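PDB 6O0A: flavohemoglobin from Malassezia yamatoensis, which binds heme and FAD, probably detoxifies nitric oxide as an NAD(P)H-dependent dioxygenase, and is linked to NO resistance in Malassezia. Local coordinates for residues A204-S209 against D267-T272; Q223-P228 against V290-A295. All blocks are in the same frame, centred on the assembly; numbering follows the deposited sequence.

Contact 1 of 2, residues A204-S209 against D267-T272; sequences AGQYIS and DMTLET. With FAD (flavin-adenine dinucleotide), chain B.
Ala-204 opens the meeting of two loops in the FAD-binding antiparallel beta domain, one leading into strand 207-213, the other into the short helix 270-273. The single N-H of Leu-270 is divided between a weak, bent hydrogen bond to Ala-204 O (3.4 Å, 143° at the hydrogen) and water 1, which itself donates to that carbonyl. A CA-H...O contact from Thr-269 CA reaches Ala-204 O as well, at 3.3 Å. Gly-205 follows with a positive phi of 102°, a turn that glycine makes easily; a CB here would run into the carbonyl O of Met-268. Instead its bare CA approaches Met-268 O at 3.5 Å, while water 2 joins Gly-205 O to Met-268 N. Gln-206 lays its chain alongside Thr-269, both pointing the same way, so that CG touches the methyl CG2 at 3.9 Å. Its OE1 accepts from Lys-203 N beside its own loop; NE2 donates to Gly-266 O, and of the two bonds this one alone reaches the other loop. Thr-269 suits its place by having both a methyl for this packing and a hydroxyl that gives a weak bond to Thr-272 OG1. At Tyr-207 the strand begins and the chain turns to the cofactor: chi1 of 58° sets CG between backbone N and carbonyl carbon, and one ring face receives the flavin methyl C7M, 3.4 Å from CD2.

Contact 2 of 2, residues Q223-P228 against V290-A295; sequences QFTLLP and VTPVLA. With FAD (flavin-adenine dinucleotide), chain B.
Thr-225 meets Thr-291 and Pro-292 where the flavin-binding beta domain abuts the first helix of the NAD-binding alpha/beta domain, the two-domain layout of the ferredoxin-NADP reductase family. Its CB lies 3.5 Å from Thr-291 OG1 and also near FAD O4. From there the side chain forks. With chi1 at -58°, OG1 stands beside the backbone N and comes within 3.3 Å of flavin N5, whereas CG2, anti to that N, packs against the helix, 3.6 Å from Pro-292 N. A beta-branched residue suits the place, its hydroxyl arm lying toward the flavin and its methyl toward the helix. Its backbone N also faces the isoalloxazine, sharing its hydrogen between N5 (138°) and O4 (151°). Thr-291 OG1 lies 2.9 Å from the same O4, but Ile-288 O competes for its proton.

Further along the segment the contact becomes apolar. Leu-227 sends CD2 obliquely across Thr-291, 3.8 Å from CB, and on to Leu-294 CD2. The CG-CD side of the Pro-228 ring meets Leu-294, CD 4.0 Å from CG, and the small Ala-295 brings its CB close to Leu-226 O. Proline also suits position 292, near the N-terminal end of the helix, where a missing N-H costs no helical bond. Back along the strand, Gln-223 holds the ribityl chain: its carbonyl O accepts a hydrogen bond from FAD O2' at 2.6 Å.

Overall arrangement
After the N-terminal globin helices, the chain enters the antiparallel FAD domain, where 204-209 leads into strand 207-213 and 223-228 follows on the adjoining strand 219-225. Contact 1 closes a loop when 267-272 returns to 204-209; contact 2 closes later, when 290-295 of the parallel-sheet domain reaches 223-228. Their segments alternate, so the loops cross rather than nest. Backbone pairing of Gln-206 with Leu-226 and of Ile-208 with Phe-224 joins them along and just past the paired strands, and their centres lie 9 Å apart. Contact 1 joins the lead-in to strand 207-213 with the chain running on toward the NAD-binding domain, beside helix 290-302; contact 2 spans the two reductase domains, and both border the flavin.

Contact 1 of 2, residues A204-S209 against D267-T272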
loop_
_atom_site.group_PDB
_atom_site.type_symbol
_atom_site.label_atom_id
_atom_site.label_comp_id
_atom_site.label_asym_id
_atom_site.label_seq_id
_atom_site.Cartn_x
_atom_site.Cartn_y
_atom_site.Cartn_z
ATOM N N ALA A 204 -1.698 5.947 13.006
ATOM C CA ALA A 204 -2.950 5.413 12.489
ATOM C C ALA A 204 -2.982 5.486 10.967
ATOM O O ALA A 204 -2.728 6.544 10.375
ATOM C CB ALA A 204 -4.137 6.172 13.091
ATOM N N GLY A 205 -3.304 4.346 10.343
ATOM C CA GLY A 205 -3.257 4.179 8.905
ATOM C C GLY A 205 -2.037 3.421 8.421
ATOM O O GLY A 205 -2.030 2.948 7.271
ATOM N N GLN A 206 -1.015 3.278 9.254
ATOM C CA GLN A 206 0.168 2.579 8.771
ATOM C C GLN A 206 -0.048 1.070 8.782
ATOM O O GLN A 206 -0.978 0.533 9.396
ATOM C CB GLN A 206 1.395 2.958 9.599
ATOM C CG GLN A 206 1.832 4.417 9.395
ATOM C CD GLN A 206 3.172 4.712 10.026
ATOM O OE1 GLN A 206 3.429 4.332 11.167
ATOM N NE2 GLN A 206 4.042 5.384 9.280
ATOM N N TYR A 207 0.844 0.378 8.073
ATOM C CA TYR A 207 0.798 -1.061 7.907
ATOM C C TYR A 207 2.140 -1.657 8.300
ATOM O O TYR A 207 3.139 -0.949 8.440
ATOM C CB TYR A 207 0.470 -1.438 6.459
ATOM C CG TYR A 207 1.460 -0.885 5.443
ATOM C CD1 TYR A 207 2.639 -1.561 5.146
ATOM C CD2 TYR A 207 1.210 0.305 4.774
ATOM C CE1 TYR A 207 3.526 -1.057 4.203
ATOM C CE2 TYR A 207 2.088 0.803 3.845
ATOM C CZ TYR A 207 3.247 0.118 3.566
ATOM O OH TYR A 207 4.112 0.634 2.628
ATOM N N ILE A 208 2.149 -2.978 8.467
ATOM C CA ILE A 208 3.384 -3.728 8.635
ATOM C C ILE A 208 3.422 -4.787 7.545
ATOM O O ILE A 208 2.397 -5.169 6.980
ATOM C CB ILE A 208 3.515 -4.372 10.042
ATOM C CG1 ILE A 208 2.223 -5.074 10.491
ATOM C CG2 ILE A 208 3.863 -3.306 11.105
ATOM C CD1 ILE A 208 1.904 -6.397 9.821
ATOM N N SER A 209 4.620 -5.263 7.254
ATOM C CA SER A 209 4.792 -6.489 6.490
ATOM C C SER A 209 5.032 -7.632 7.469
ATOM O O SER A 209 5.891 -7.523 8.353
ATOM C CB SER A 209 5.967 -6.386 5.504
ATOM O OG SER A 209 5.701 -5.487 4.435
ATOM N N ASP A 267 2.179 6.159 4.163
ATOM C CA ASP A 267 2.002 7.603 4.170
ATOM C C ASP A 267 0.535 7.998 4.161
ATOM O O ASP A 267 0.225 9.188 4.079
ATOM C CB ASP A 267 2.747 8.252 2.997
ATOM C CG ASP A 267 2.229 7.804 1.633
ATOM O OD1 ASP A 267 1.319 6.954 1.559
ATOM O OD2 ASP A 267 2.748 8.315 0.618
ATOM N N MET A 268 -0.372 7.029 4.259
ATOM C CA MET A 268 -1.807 7.303 4.256
ATOM C C MET A 268 -2.281 7.321 5.707
ATOM O O MET A 268 -2.922 6.391 6.200
ATOM C CB MET A 268 -2.533 6.260 3.413
ATOM C CG MET A 268 -4.000 6.525 3.198
ATOM S SD MET A 268 -4.242 8.115 2.419
ATOM C CE MET A 268 -3.100 7.988 1.041
ATOM N N THR A 269 -1.943 8.400 6.399
ATOM C CA THR A 269 -2.200 8.523 7.823
ATOM C C THR A 269 -3.260 9.583 8.095
ATOM O O THR A 269 -3.675 10.344 7.214
ATOM C CB THR A 269 -0.914 8.863 8.581
ATOM O OG1 THR A 269 -0.397 10.104 8.101
ATOM C CG2 THR A 269 0.131 7.772 8.361
ATOM N N LEU A 270 -3.693 9.623 9.355
ATOM C CA LEU A 270 -4.696 10.602 9.756
ATOM C C LEU A 270 -4.213 12.023 9.486
ATOM O O LEU A 270 -4.996 12.886 9.072
ATOM C CB LEU A 270 -5.038 10.406 11.231
ATOM C CG LEU A 270 -6.262 11.135 11.769
ATOM C CD1 LEU A 270 -7.490 10.765 10.956
ATOM C CD2 LEU A 270 -6.453 10.802 13.240
ATOM N N GLU A 271 -2.918 12.278 9.696
ATOM C CA GLU A 271 -2.366 13.598 9.412
ATOM C C GLU A 271 -2.517 13.957 7.938
ATOM O O GLU A 271 -2.792 15.112 7.598
ATOM C CB GLU A 271 -0.897 13.648 9.832
ATOM N N THR A 272 -2.350 12.975 7.051
ATOM C CA THR A 272 -2.491 13.212 5.617
ATOM C C THR A 272 -3.899 13.675 5.254
ATOM O O THR A 272 -4.067 14.505 4.350
ATOM C CB THR A 272 -2.120 11.936 4.853
ATOM O OG1 THR A 272 -0.719 11.682 5.005
ATOM C CG2 THR A 272 -2.451 12.053 3.368
HETATM P PA FAD B . -1.573 -13.310 -3.186
HETATM O O1A FAD B . -0.819 -14.587 -3.174
HETATM O O2A FAD B . -0.740 -12.064 -3.067
HETATM O O5B FAD B . -2.459 -13.221 -4.511
HETATM C C5B FAD B . -3.123 -11.989 -4.851
HETATM C C4B FAD B . -3.799 -12.234 -6.176
HETATM O O4B FAD B . -2.799 -12.607 -7.151
HETATM C C3B FAD B . -4.791 -13.383 -6.190
HETATM O O3B FAD B . -6.085 -12.986 -5.744
HETATM C C2B FAD B . -4.813 -13.765 -7.673
HETATM O O2B FAD B . -5.686 -12.926 -8.421
HETATM C C1B FAD B . -3.360 -13.507 -8.094
HETATM N N9A FAD B . -2.537 -14.712 -8.134
HETATM C C8A FAD B . -2.081 -15.426 -7.060
HETATM N N7A FAD B . -1.419 -16.511 -7.381
HETATM C C5A FAD B . -1.447 -16.513 -8.766
HETATM C C6A FAD B . -0.981 -17.436 -9.719
HETATM N N6A FAD B . -0.342 -18.570 -9.403
HETATM N N1A FAD B . -1.212 -17.165 -11.024
HETATM C C2A FAD B . -1.857 -16.038 -11.342
HETATM N N3A FAD B . -2.352 -15.096 -10.530
HETATM C C4A FAD B . -2.120 -15.400 -9.248
HETATM N N1 FAD B . -5.422 -7.380 3.496
HETATM C C2 FAD B . -6.227 -7.668 4.563
HETATM O O2 FAD B . -6.900 -8.707 4.611
HETATM N N3 FAD B . -6.295 -6.772 5.627
HETATM C C4 FAD B . -5.601 -5.581 5.728
HETATM O O4 FAD B . -5.713 -4.871 6.728
HETATM C C4X FAD B . -4.752 -5.289 4.597
HETATM N N5 FAD B . -4.061 -4.180 4.612
HETATM C C5X FAD B . -3.243 -3.904 3.521
HETATM C C6 FAD B . -2.510 -2.716 3.512
HETATM C C7 FAD B . -1.668 -2.399 2.451
HETATM C C7M FAD B . -0.919 -1.089 2.454
HETATM C C8 FAD B . -1.539 -3.298 1.378
HETATM C C8M FAD B . -0.610 -3.009 0.229
HETATM C C9 FAD B . -2.278 -4.476 1.378
HETATM C C9A FAD B . -3.137 -4.781 2.429
HETATM N N10 FAD B . -3.905 -5.967 2.449
HETATM C C10 FAD B . -4.726 -6.249 3.521
HETATM C "C1'" FAD B . -3.773 -6.965 1.376
HETATM C "C2'" FAD B . -2.682 -7.991 1.665
HETATM O "O2'" FAD B . -1.415 -7.336 1.721
HETATM C "C3'" FAD B . -2.644 -9.109 0.619
HETATM O "O3'" FAD B . -2.549 -8.531 -0.682
HETATM C "C4'" FAD B . -3.866 -10.025 0.663
HETATM O "O4'" FAD B . -4.049 -10.479 2.005
HETATM C "C5'" FAD B . -3.753 -11.199 -0.289
HETATM O "O5'" FAD B . -2.587 -11.976 0.070
HETATM P P FAD B . -2.497 -13.471 -0.482
HETATM O O1P FAD B . -3.537 -14.398 0.041
HETATM O O2P FAD B . -1.103 -13.950 -0.181
HETATM O O3P FAD B . -2.692 -13.336 -2.057
HETATM O O HOH W 1 -2.140 8.954 11.787
HETATM O O HOH W 2 -0.342 4.140 5.015
HETATM O O HOH W 3 -4.140 3.970 5.573
#

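Contact 2 of 2, residues Q223-P228 against V290-A295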
loop_
_atom_site.group_PDB
_atom_site.type_symbol
_atom_site.label_atom_id
_atom_site.label_comp_id
_atom_site.label_asym_id
_atom_site.label_seq_id
_atom_site.Cartn_x
_atom_site.Cartn_y
_atom_site.Cartn_z
ATOM N N GLN A 223 1.449 -7.197 3.389
ATOM C CA GLN A 223 1.166 -6.021 4.214
ATOM C C GLN A 223 -0.235 -6.068 4.807
ATOM O O GLN A 223 -1.191 -6.471 4.135
ATOM C CB GLN A 223 1.320 -4.727 3.412
ATOM C CG GLN A 223 2.754 -4.467 2.948
ATOM C CD GLN A 223 3.138 -5.321 1.758
ATOM O OE1 GLN A 223 2.413 -5.373 0.764
ATOM N NE2 GLN A 223 4.307 -5.977 1.839
ATOM N N PHE A 224 -0.349 -5.642 6.067
ATOM C CA PHE A 224 -1.655 -5.491 6.708
ATOM C C PHE A 224 -1.681 -4.227 7.553
ATOM O O PHE A 224 -0.704 -3.885 8.215
ATOM C CB PHE A 224 -2.010 -6.717 7.557
ATOM C CG PHE A 224 -2.046 -7.984 6.758
ATOM C CD1 PHE A 224 -3.139 -8.296 5.972
ATOM C CD2 PHE A 224 -0.954 -8.841 6.752
ATOM C CE1 PHE A 224 -3.158 -9.451 5.207
ATOM C CE2 PHE A 224 -0.964 -9.995 5.995
ATOM C CZ PHE A 224 -2.069 -10.305 5.220
ATOM N N THR A 225 -2.819 -3.542 7.523
ATOM C CA THR A 225 -3.008 -2.312 8.280
ATOM C C THR A 225 -3.063 -2.580 9.781
ATOM O O THR A 225 -3.751 -3.495 10.245
ATOM C CB THR A 225 -4.308 -1.652 7.815
ATOM O OG1 THR A 225 -4.220 -1.402 6.408
ATOM C CG2 THR A 225 -4.534 -0.324 8.554
ATOM N N LEU A 226 -2.340 -1.764 10.546
ATOM C CA LEU A 226 -2.352 -1.886 11.997
ATOM C C LEU A 226 -3.691 -1.452 12.579
ATOM O O LEU A 226 -4.275 -0.446 12.163
ATOM C CB LEU A 226 -1.234 -1.048 12.603
ATOM C CG LEU A 226 0.134 -1.662 12.312
ATOM C CD1 LEU A 226 1.235 -0.727 12.829
ATOM C CD2 LEU A 226 0.219 -3.038 12.981
ATOM N N LEU A 227 -4.160 -2.207 13.560
ATOM C CA LEU A 227 -5.425 -1.970 14.247
ATOM C C LEU A 227 -5.214 -1.573 15.707
ATOM O O LEU A 227 -4.155 -1.833 16.299
ATOM C CB LEU A 227 -6.300 -3.231 14.183
ATOM C CG LEU A 227 -6.762 -3.650 12.788
ATOM C CD1 LEU A 227 -7.457 -4.986 12.863
ATOM C CD2 LEU A 227 -7.681 -2.576 12.187
ATOM N N PRO A 228 -6.220 -0.956 16.334
ATOM C CA PRO A 228 -6.067 -0.521 17.731
ATOM C C PRO A 228 -5.636 -1.651 18.658
ATOM O O PRO A 228 -6.204 -2.748 18.648
ATOM C CB PRO A 228 -7.463 0.000 18.089
ATOM C CG PRO A 228 -8.032 0.440 16.799
ATOM C CD PRO A 228 -7.489 -0.487 15.743
ATOM N N VAL A 290 -12.187 -1.701 5.817
ATOM C CA VAL A 290 -12.482 -1.082 7.100
ATOM C C VAL A 290 -11.241 -0.908 7.969
ATOM O O VAL A 290 -11.261 -0.108 8.895
ATOM C CB VAL A 290 -13.552 -1.921 7.842
ATOM C CG1 VAL A 290 -12.946 -3.191 8.416
ATOM C CG2 VAL A 290 -14.194 -1.108 8.956
ATOM N N THR A 291 -10.155 -1.651 7.725
ATOM C CA THR A 291 -9.099 -1.654 8.736
ATOM C C THR A 291 -8.435 -0.287 8.924
ATOM O O THR A 291 -8.303 0.146 10.082
ATOM C CB THR A 291 -8.090 -2.780 8.458
ATOM O OG1 THR A 291 -7.542 -2.680 7.138
ATOM C CG2 THR A 291 -8.758 -4.161 8.623
ATOM N N PRO A 292 -8.033 0.463 7.883
ATOM C CA PRO A 292 -7.564 1.840 8.158
ATOM C C PRO A 292 -8.644 2.742 8.744
ATOM O O PRO A 292 -8.337 3.617 9.564
ATOM C CB PRO A 292 -7.087 2.345 6.783
ATOM C CG PRO A 292 -7.739 1.455 5.788
ATOM C CD PRO A 292 -7.901 0.119 6.450
ATOM N N VAL A 293 -9.901 2.544 8.352
ATOM C CA VAL A 293 -10.989 3.360 8.892
ATOM C C VAL A 293 -11.071 3.203 10.410
ATOM O O VAL A 293 -11.159 4.186 11.158
ATOM C CB VAL A 293 -12.311 2.993 8.196
ATOM C CG1 VAL A 293 -13.500 3.684 8.870
ATOM C CG2 VAL A 293 -12.260 3.373 6.704
ATOM N N LEU A 294 -11.035 1.962 10.892
ATOM C CA LEU A 294 -11.047 1.731 12.334
ATOM C C LEU A 294 -9.823 2.345 13.022
ATOM O O LEU A 294 -9.938 2.949 14.096
ATOM C CB LEU A 294 -11.130 0.231 12.607
ATOM C CG LEU A 294 -11.086 -0.152 14.081
ATOM C CD1 LEU A 294 -12.243 0.498 14.853
ATOM C CD2 LEU A 294 -11.100 -1.675 14.241
ATOM N N ALA A 295 -8.640 2.219 12.414
ATOM C CA ALA A 295 -7.467 2.893 12.971
ATOM C C ALA A 295 -7.679 4.404 13.072
ATOM O O ALA A 295 -7.361 5.018 14.099
ATOM C CB ALA A 295 -6.226 2.573 12.122
HETATM P PA FAD B . -1.573 -13.310 -3.186
HETATM O O1A FAD B . -0.819 -14.587 -3.174
HETATM O O2A FAD B . -0.740 -12.064 -3.067
HETATM O O5B FAD B . -2.459 -13.221 -4.511
HETATM C C5B FAD B . -3.123 -11.989 -4.851
HETATM C C4B FAD B . -3.799 -12.234 -6.176
HETATM O O4B FAD B . -2.799 -12.607 -7.151
HETATM C C3B FAD B . -4.791 -13.383 -6.190
HETATM O O3B FAD B . -6.085 -12.986 -5.744
HETATM C C2B FAD B . -4.813 -13.765 -7.673
HETATM O O2B FAD B . -5.686 -12.926 -8.421
HETATM C C1B FAD B . -3.360 -13.507 -8.094
HETATM N N9A FAD B . -2.537 -14.712 -8.134
HETATM C C8A FAD B . -2.081 -15.426 -7.060
HETATM N N7A FAD B . -1.419 -16.511 -7.381
HETATM C C5A FAD B . -1.447 -16.513 -8.766
HETATM C C6A FAD B . -0.981 -17.436 -9.719
HETATM N N6A FAD B . -0.342 -18.570 -9.403
HETATM N N1A FAD B . -1.212 -17.165 -11.024
HETATM C C2A FAD B . -1.857 -16.038 -11.342
HETATM N N3A FAD B . -2.352 -15.096 -10.530
HETATM C C4A FAD B . -2.120 -15.400 -9.248
HETATM N N1 FAD B . -5.422 -7.380 3.496
HETATM C C2 FAD B . -6.227 -7.668 4.563
HETATM O O2 FAD B . -6.900 -8.707 4.611
HETATM N N3 FAD B . -6.295 -6.772 5.627
HETATM C C4 FAD B . -5.601 -5.581 5.728
HETATM O O4 FAD B . -5.713 -4.871 6.728
HETATM C C4X FAD B . -4.752 -5.289 4.597
HETATM N N5 FAD B . -4.061 -4.180 4.612
HETATM C C5X FAD B . -3.243 -3.904 3.521
HETATM C C6 FAD B . -2.510 -2.716 3.512
HETATM C C7 FAD B . -1.668 -2.399 2.451
HETATM C C7M FAD B . -0.919 -1.089 2.454
HETATM C C8 FAD B . -1.539 -3.298 1.378
HETATM C C8M FAD B . -0.610 -3.009 0.229
HETATM C C9 FAD B . -2.278 -4.476 1.378
HETATM C C9A FAD B . -3.137 -4.781 2.429
HETATM N N10 FAD B . -3.905 -5.967 2.449
HETATM C C10 FAD B . -4.726 -6.249 3.521
HETATM C "C1'" FAD B . -3.773 -6.965 1.376
HETATM C "C2'" FAD B . -2.682 -7.991 1.665
HETATM O "O2'" FAD B . -1.415 -7.336 1.721
HETATM C "C3'" FAD B . -2.644 -9.109 0.619
HETATM O "O3'" FAD B . -2.549 -8.531 -0.682
HETATM C "C4'" FAD B . -3.866 -10.025 0.663
HETATM O "O4'" FAD B . -4.049 -10.479 2.005
HETATM C "C5'" FAD B . -3.753 -11.199 -0.289
HETATM O "O5'" FAD B . -2.587 -11.976 0.070
HETATM P P FAD B . -2.497 -13.471 -0.482
HETATM O O1P FAD B . -3.537 -14.398 0.041
HETATM O O2P FAD B . -1.103 -13.950 -0.181
HETATM O O3P FAD B . -2.692 -13.336 -2.057
#